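Glutathione S-transferase (Bombyx mori, PDB 5ZFG) probably conjugates glutathione to electrophilic substrates as a glutathione S-transferase, and metabolises the insecticide diazinon in the silkworm. Local coordinates at residues I94-R98 with Y150-N154; L136-E140 with Y180-W186. One frame throughout, in Å; residues are numbered along the deposited sequence.

Contact 1 of 2, residues I94-R98 with Y150-N154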
loop_
_atom_site.group_PDB
_atom_site.type_symbol
_atom_site.label_atom_id
_atom_site.label_comp_id
_atom_site.label_asym_id
_atom_site.label_seq_id
_atom_site.Cartn_x
_atom_site.Cartn_y
_atom_site.Cartn_z
ATOM N N ILE B 94 -12.622 0.767 3.485
ATOM C CA ILE B 94 -12.580 2.055 2.789
ATOM C C ILE B 94 -11.320 2.823 3.183
ATOM O O ILE B 94 -10.635 3.399 2.325
ATOM C CB ILE B 94 -13.857 2.878 3.056
ATOM C CG1 ILE B 94 -15.114 2.098 2.620
ATOM C CG2 ILE B 94 -13.797 4.219 2.287
ATOM C CD1 ILE B 94 -16.419 2.702 3.138
ATOM N N VAL B 95 -10.985 2.825 4.480
ATOM C CA VAL B 95 -9.737 3.445 4.924
ATOM C C VAL B 95 -8.539 2.771 4.267
ATOM O O VAL B 95 -7.662 3.446 3.710
ATOM C CB VAL B 95 -9.617 3.412 6.459
ATOM C CG1 VAL B 95 -8.213 3.921 6.891
ATOM C CG2 VAL B 95 -10.722 4.263 7.094
ATOM N N ASN B 96 -8.474 1.432 4.340
ATOM C CA ASN B 96 -7.352 0.711 3.744
ATOM C C ASN B 96 -7.240 1.003 2.262
ATOM O O ASN B 96 -6.132 1.183 1.743
ATOM C CB ASN B 96 -7.495 -0.793 3.967
ATOM C CG ASN B 96 -7.235 -1.206 5.408
ATOM O OD1 ASN B 96 -6.653 -0.457 6.207
ATOM N ND2 ASN B 96 -7.680 -2.410 5.751
ATOM N N HIS B 97 -8.379 1.070 1.567
ATOM C CA HIS B 97 -8.337 1.375 0.144
ATOM C C HIS B 97 -7.729 2.747 -0.108
ATOM O O HIS B 97 -6.858 2.915 -0.972
ATOM C CB HIS B 97 -9.729 1.348 -0.473
ATOM C CG HIS B 97 -9.700 1.862 -1.872
ATOM N ND1 HIS B 97 -9.793 3.203 -2.171
ATOM C CD2 HIS B 97 -9.426 1.232 -3.040
ATOM C CE1 HIS B 97 -9.628 3.373 -3.472
ATOM N NE2 HIS B 97 -9.409 2.191 -4.022
ATOM N N ARG B 98 -8.205 3.754 0.629
ATOM C CA ARG B 98 -7.717 5.107 0.404
ATOM C C ARG B 98 -6.223 5.217 0.705
ATOM O O ARG B 98 -5.508 5.965 0.030
ATOM C CB ARG B 98 -8.533 6.109 1.239
ATOM C CG ARG B 98 -10.038 6.188 0.902
ATOM C CD ARG B 98 -10.330 6.648 -0.526
ATOM N NE ARG B 98 -11.769 6.876 -0.682
ATOM C CZ ARG B 98 -12.645 5.938 -1.026
ATOM N NH1 ARG B 98 -12.243 4.701 -1.294
ATOM N NH2 ARG B 98 -13.934 6.240 -1.107
ATOM N N TYR B 150 -15.158 13.563 4.640
ATOM C CA TYR B 150 -13.756 13.163 4.675
ATOM C C TYR B 150 -13.523 12.009 3.695
ATOM O O TYR B 150 -14.456 11.506 3.054
ATOM C CB TYR B 150 -13.342 12.779 6.095
ATOM C CG TYR B 150 -13.351 13.935 7.072
ATOM C CD1 TYR B 150 -12.267 14.795 7.173
ATOM C CD2 TYR B 150 -14.449 14.160 7.896
ATOM C CE1 TYR B 150 -12.273 15.860 8.085
ATOM C CE2 TYR B 150 -14.466 15.212 8.808
ATOM C CZ TYR B 150 -13.378 16.057 8.896
ATOM O OH TYR B 150 -13.401 17.099 9.798
ATOM N N ALA B 151 -12.258 11.578 3.594
ATOM C CA ALA B 151 -11.866 10.668 2.512
ATOM C C ALA B 151 -12.494 9.285 2.637
ATOM O O ALA B 151 -12.756 8.636 1.616
ATOM C CB ALA B 151 -10.346 10.542 2.454
ATOM N N ALA B 152 -12.721 8.801 3.848
ATOM C CA ALA B 152 -13.241 7.450 4.028
ATOM C C ALA B 152 -14.517 7.391 4.854
ATOM O O ALA B 152 -15.080 6.303 5.023
ATOM C CB ALA B 152 -12.177 6.546 4.676
ATOM N N ALA B 153 -14.974 8.512 5.387
ATOM C CA ALA B 153 -16.110 8.510 6.298
ATOM C C ALA B 153 -16.545 9.954 6.485
ATOM O O ALA B 153 -15.956 10.877 5.916
ATOM C CB ALA B 153 -15.761 7.847 7.632
ATOM N N ASN B 154 -17.604 10.141 7.277
ATOM C CA ASN B 154 -18.039 11.477 7.655
ATOM C C ASN B 154 -17.263 12.027 8.835
ATOM O O ASN B 154 -17.648 13.068 9.381
ATOM C CB ASN B 154 -19.534 11.476 7.963
ATOM C CG ASN B 154 -20.364 11.725 6.733
ATOM O OD1 ASN B 154 -19.972 12.508 5.854
ATOM N ND2 ASN B 154 -21.512 11.063 6.650
HETATM O O HOH W 1 -14.553 8.929 -0.577
#
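A152 sets its CB methyl against two neighbouring side chains of helix 89-114, I94 and V95. Its CB lies 3.6 Å from V95 CG2 and 3.7 Å from I94 CG2, so one methyl meets a branch of each residue. The backbones come close as well, with the CA atoms of V95 and A152 only 5.4 Å apart, a spacing that the small alanine side chain accommodates. Standing anti to the backbone N, the CG2 branch of I94 is the one turned to the loop, and it also comes within 3.7 Å of A152 O.

Within the all-helical C-terminal domain of the glutathione S-transferase fold, this contact packs the loop between helices 126-146 and 160-172 against the side of helix 89-114. The loop is tied to the helix after it, since A151 N donates to D160 OD1.

One turn beyond I94, R98 adds the polar part. Its chain bends at chi2 (-62°) and runs on extended at chi3, bringing NE to 3.1 Å from A151 O. That bond is weak, its N-H...O angle being 124°. The same carbonyl oxygen accepts a second hydrogen bond from a water at 2.9 Å. This water in turn accepts from R98 NH2 at 2.8 Å and lies at the guanidinium edge, in its plane, so the arginine addresses A151 O both directly and through the water. I94 CG2 sits over one guanidinium face, 3.7 Å above the plane and offset toward the rim, while Y142 makes a cation-pi contact with the same group.

Contact 2 of 2, residues L136-E140 with Y180-W186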
loop_
_atom_site.group_PDB
_atom_site.type_symbol
_atom_site.label_atom_id
_atom_site.label_comp_id
_atom_site.label_asym_id
_atom_site.label_seq_id
_atom_site.Cartn_x
_atom_site.Cartn_y
_atom_site.Cartn_z
ATOM N N LEU B 136 -6.767 13.662 -9.359
ATOM C CA LEU B 136 -7.774 14.515 -8.750
ATOM C C LEU B 136 -9.171 14.062 -9.145
ATOM O O LEU B 136 -10.073 13.996 -8.300
ATOM C CB LEU B 136 -7.534 15.972 -9.160
ATOM C CG LEU B 136 -6.241 16.559 -8.597
ATOM C CD1 LEU B 136 -5.833 17.820 -9.328
ATOM C CD2 LEU B 136 -6.398 16.824 -7.101
ATOM N N ASP B 137 -9.361 13.716 -10.428
ATOM C CA ASP B 137 -10.680 13.294 -10.883
ATOM C C ASP B 137 -11.133 12.027 -10.162
ATOM O O ASP B 137 -12.305 11.906 -9.776
ATOM C CB ASP B 137 -10.669 13.088 -12.397
ATOM C CG ASP B 137 -12.063 13.014 -12.980
ATOM O OD1 ASP B 137 -12.789 14.029 -12.926
ATOM O OD2 ASP B 137 -12.433 11.932 -13.474
ATOM N N VAL B 138 -10.210 11.088 -9.942
ATOM C CA VAL B 138 -10.552 9.843 -9.260
ATOM C C VAL B 138 -10.906 10.111 -7.798
ATOM O O VAL B 138 -11.910 9.600 -7.288
ATOM C CB VAL B 138 -9.413 8.812 -9.399
ATOM C CG1 VAL B 138 -9.655 7.612 -8.467
ATOM C CG2 VAL B 138 -9.268 8.348 -10.845
ATOM N N LEU B 139 -10.116 10.936 -7.100
ATOM C CA LEU B 139 -10.467 11.248 -5.710
ATOM C C LEU B 139 -11.777 12.022 -5.631
ATOM O O LEU B 139 -12.607 11.768 -4.748
ATOM C CB LEU B 139 -9.341 12.034 -5.024
ATOM C CG LEU B 139 -9.596 12.373 -3.545
ATOM C CD1 LEU B 139 -9.903 11.134 -2.697
ATOM C CD2 LEU B 139 -8.435 13.177 -2.926
ATOM N N GLU B 140 -11.982 12.972 -6.551
ATOM C CA GLU B 140 -13.260 13.670 -6.624
ATOM C C GLU B 140 -14.396 12.683 -6.842
ATOM O O GLU B 140 -15.463 12.801 -6.223
ATOM C CB GLU B 140 -13.219 14.715 -7.745
ATOM C CG GLU B 140 -14.509 15.538 -7.908
ATOM C CD GLU B 140 -14.594 16.705 -6.942
ATOM O OE1 GLU B 140 -13.592 16.981 -6.249
ATOM O OE2 GLU B 140 -15.661 17.354 -6.874
ATOM N N TYR B 180 -12.125 20.990 -8.724
ATOM C CA TYR B 180 -12.472 19.755 -8.022
ATOM C C TYR B 180 -13.180 20.141 -6.728
ATOM O O TYR B 180 -12.582 20.213 -5.656
ATOM C CB TYR B 180 -11.226 18.903 -7.798
ATOM C CG TYR B 180 -10.607 18.522 -9.115
ATOM C CD1 TYR B 180 -11.109 17.448 -9.852
ATOM C CD2 TYR B 180 -9.561 19.262 -9.657
ATOM C CE1 TYR B 180 -10.569 17.105 -11.074
ATOM C CE2 TYR B 180 -9.013 18.930 -10.892
ATOM C CZ TYR B 180 -9.530 17.850 -11.593
ATOM O OH TYR B 180 -9.008 17.485 -12.813
ATOM N N THR B 181 -14.493 20.357 -6.849
ATOM C CA THR B 181 -15.286 21.018 -5.815
ATOM C C THR B 181 -15.152 20.331 -4.463
ATOM O O THR B 181 -14.905 20.980 -3.439
ATOM C CB THR B 181 -16.754 21.031 -6.246
ATOM O OG1 THR B 181 -16.877 21.743 -7.480
ATOM C CG2 THR B 181 -17.601 21.686 -5.194
ATOM N N LYS B 182 -15.343 19.015 -4.436
ATOM C CA LYS B 182 -15.360 18.307 -3.167
ATOM C C LYS B 182 -13.960 18.195 -2.574
ATOM O O LYS B 182 -13.793 18.319 -1.356
ATOM C CB LYS B 182 -16.008 16.936 -3.351
ATOM C CG LYS B 182 -17.411 17.031 -3.966
ATOM C CD LYS B 182 -18.080 15.671 -4.068
ATOM C CE LYS B 182 -19.559 15.804 -4.411
ATOM N NZ LYS B 182 -20.306 16.615 -3.404
ATOM N N ILE B 183 -12.940 17.974 -3.409
ATOM C CA ILE B 183 -11.569 17.992 -2.899
ATOM C C ILE B 183 -11.265 19.342 -2.261
ATOM O O ILE B 183 -10.804 19.419 -1.118
ATOM C CB ILE B 183 -10.558 17.676 -4.015
ATOM C CG1 ILE B 183 -10.698 16.233 -4.509
ATOM C CG2 ILE B 183 -9.139 17.901 -3.510
ATOM C CD1 ILE B 183 -9.730 15.901 -5.649
ATOM N N HIS B 184 -11.521 20.427 -2.999
ATOM C CA HIS B 184 -11.200 21.762 -2.498
ATOM C C HIS B 184 -11.876 22.025 -1.155
ATOM O O HIS B 184 -11.246 22.536 -0.222
ATOM C CB HIS B 184 -11.606 22.814 -3.538
ATOM C CG HIS B 184 -11.104 24.191 -3.234
ATOM N ND1 HIS B 184 -11.822 25.096 -2.481
ATOM C CD2 HIS B 184 -9.952 24.816 -3.576
ATOM C CE1 HIS B 184 -11.134 26.219 -2.374
ATOM N NE2 HIS B 184 -9.994 26.074 -3.026
ATOM N N LYS B 185 -13.152 21.655 -1.026
ATOM C CA LYS B 185 -13.858 21.835 0.239
ATOM C C LYS B 185 -13.259 20.964 1.340
ATOM O O LYS B 185 -13.007 21.441 2.450
ATOM C CB LYS B 185 -15.344 21.524 0.045
ATOM C CG LYS B 185 -16.200 21.669 1.285
ATOM C CD LYS B 185 -16.110 23.059 1.889
ATOM C CE LYS B 185 -17.225 23.275 2.913
ATOM N NZ LYS B 185 -18.191 22.132 2.939
ATOM N N TRP B 186 -13.029 19.680 1.047
ATOM C CA TRP B 186 -12.454 18.763 2.033
ATOM C C TRP B 186 -11.096 19.260 2.524
ATOM O O TRP B 186 -10.828 19.291 3.734
ATOM C CB TRP B 186 -12.341 17.368 1.406
ATOM C CG TRP B 186 -11.282 16.453 1.973
ATOM C CD1 TRP B 186 -11.376 15.688 3.092
ATOM C CD2 TRP B 186 -9.994 16.175 1.402
ATOM N NE1 TRP B 186 -10.219 14.964 3.274
ATOM C CE2 TRP B 186 -9.357 15.245 2.248
ATOM C CE3 TRP B 186 -9.320 16.625 0.264
ATOM C CZ2 TRP B 186 -8.084 14.750 1.985
ATOM C CZ3 TRP B 186 -8.048 16.147 0.014
ATOM C CH2 TRP B 186 -7.441 15.216 0.875
#
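The N-terminal end of helix 181-193 receives a carboxylate from helix 126-146 in the C-terminal helical domain of this glutathione S-transferase. The two short helical segments cross at 80°, their axes 9.2 Å apart, and E140 reaches from one to the first turn of the other. Its CG is anti to the backbone N, and a bend at chi2 then turns the carboxylate toward the amides of K182 and I183, in the first turn after the N-cap residue Y180. OE2 accepts from K182 N at 3.0 Å through its syn lone pair, in a nearly straight bond of 174°. OE1 accepts from I183 N at 3.1 Å, met on the syn side but 23° out of the carboxylate plane; a weak bond from K182 N reaches OE1 too.

Beside this polar grip, L136 CB stands over the centre of the Y180 ring in a CH-pi contact, 3.6 Å from the centroid. E140 CB approaches the ring edge, near its plane. The phenol hydroxyl is hydrogen-bonded to H133, one helical turn before L136. I183 sends CD1 between the leucines, 3.7 Å from L136 CD2 and 3.9 Å from L139 CB. Further along, L139 CD2 touches W186 CZ3, while the indole NE1 donates to D160.

Two carboxylate oxygens sharing two successive amides fix the rotation of the E140 carboxylate. The site, at the positive end of the helix dipole, would be expected to favour the ionised form.

Contacts 1 and 2 have centres 14 Å apart and lie within the same C-terminal helical domain. Along the chain their segments alternate: 94-98 on helix 89-114, 136-140 on helix 126-146, then the loop 150-154, and finally 180-186 at the start of helix 181-193. They meet directly, with Y150 CA 3.8 Å from W186 CD1, and D160 OD1 is a common acceptor linking them. Contact 1 fixes the loop after helix 126-146 to helix 89-114, and contact 2 sets helix 181-193 across helix 126-146, so the alternating segments knit the domain together. At contact 1, helix 89-114 also meets the second subunit, where I94 and N96 pack and H97 bonds to Q51 of that chain.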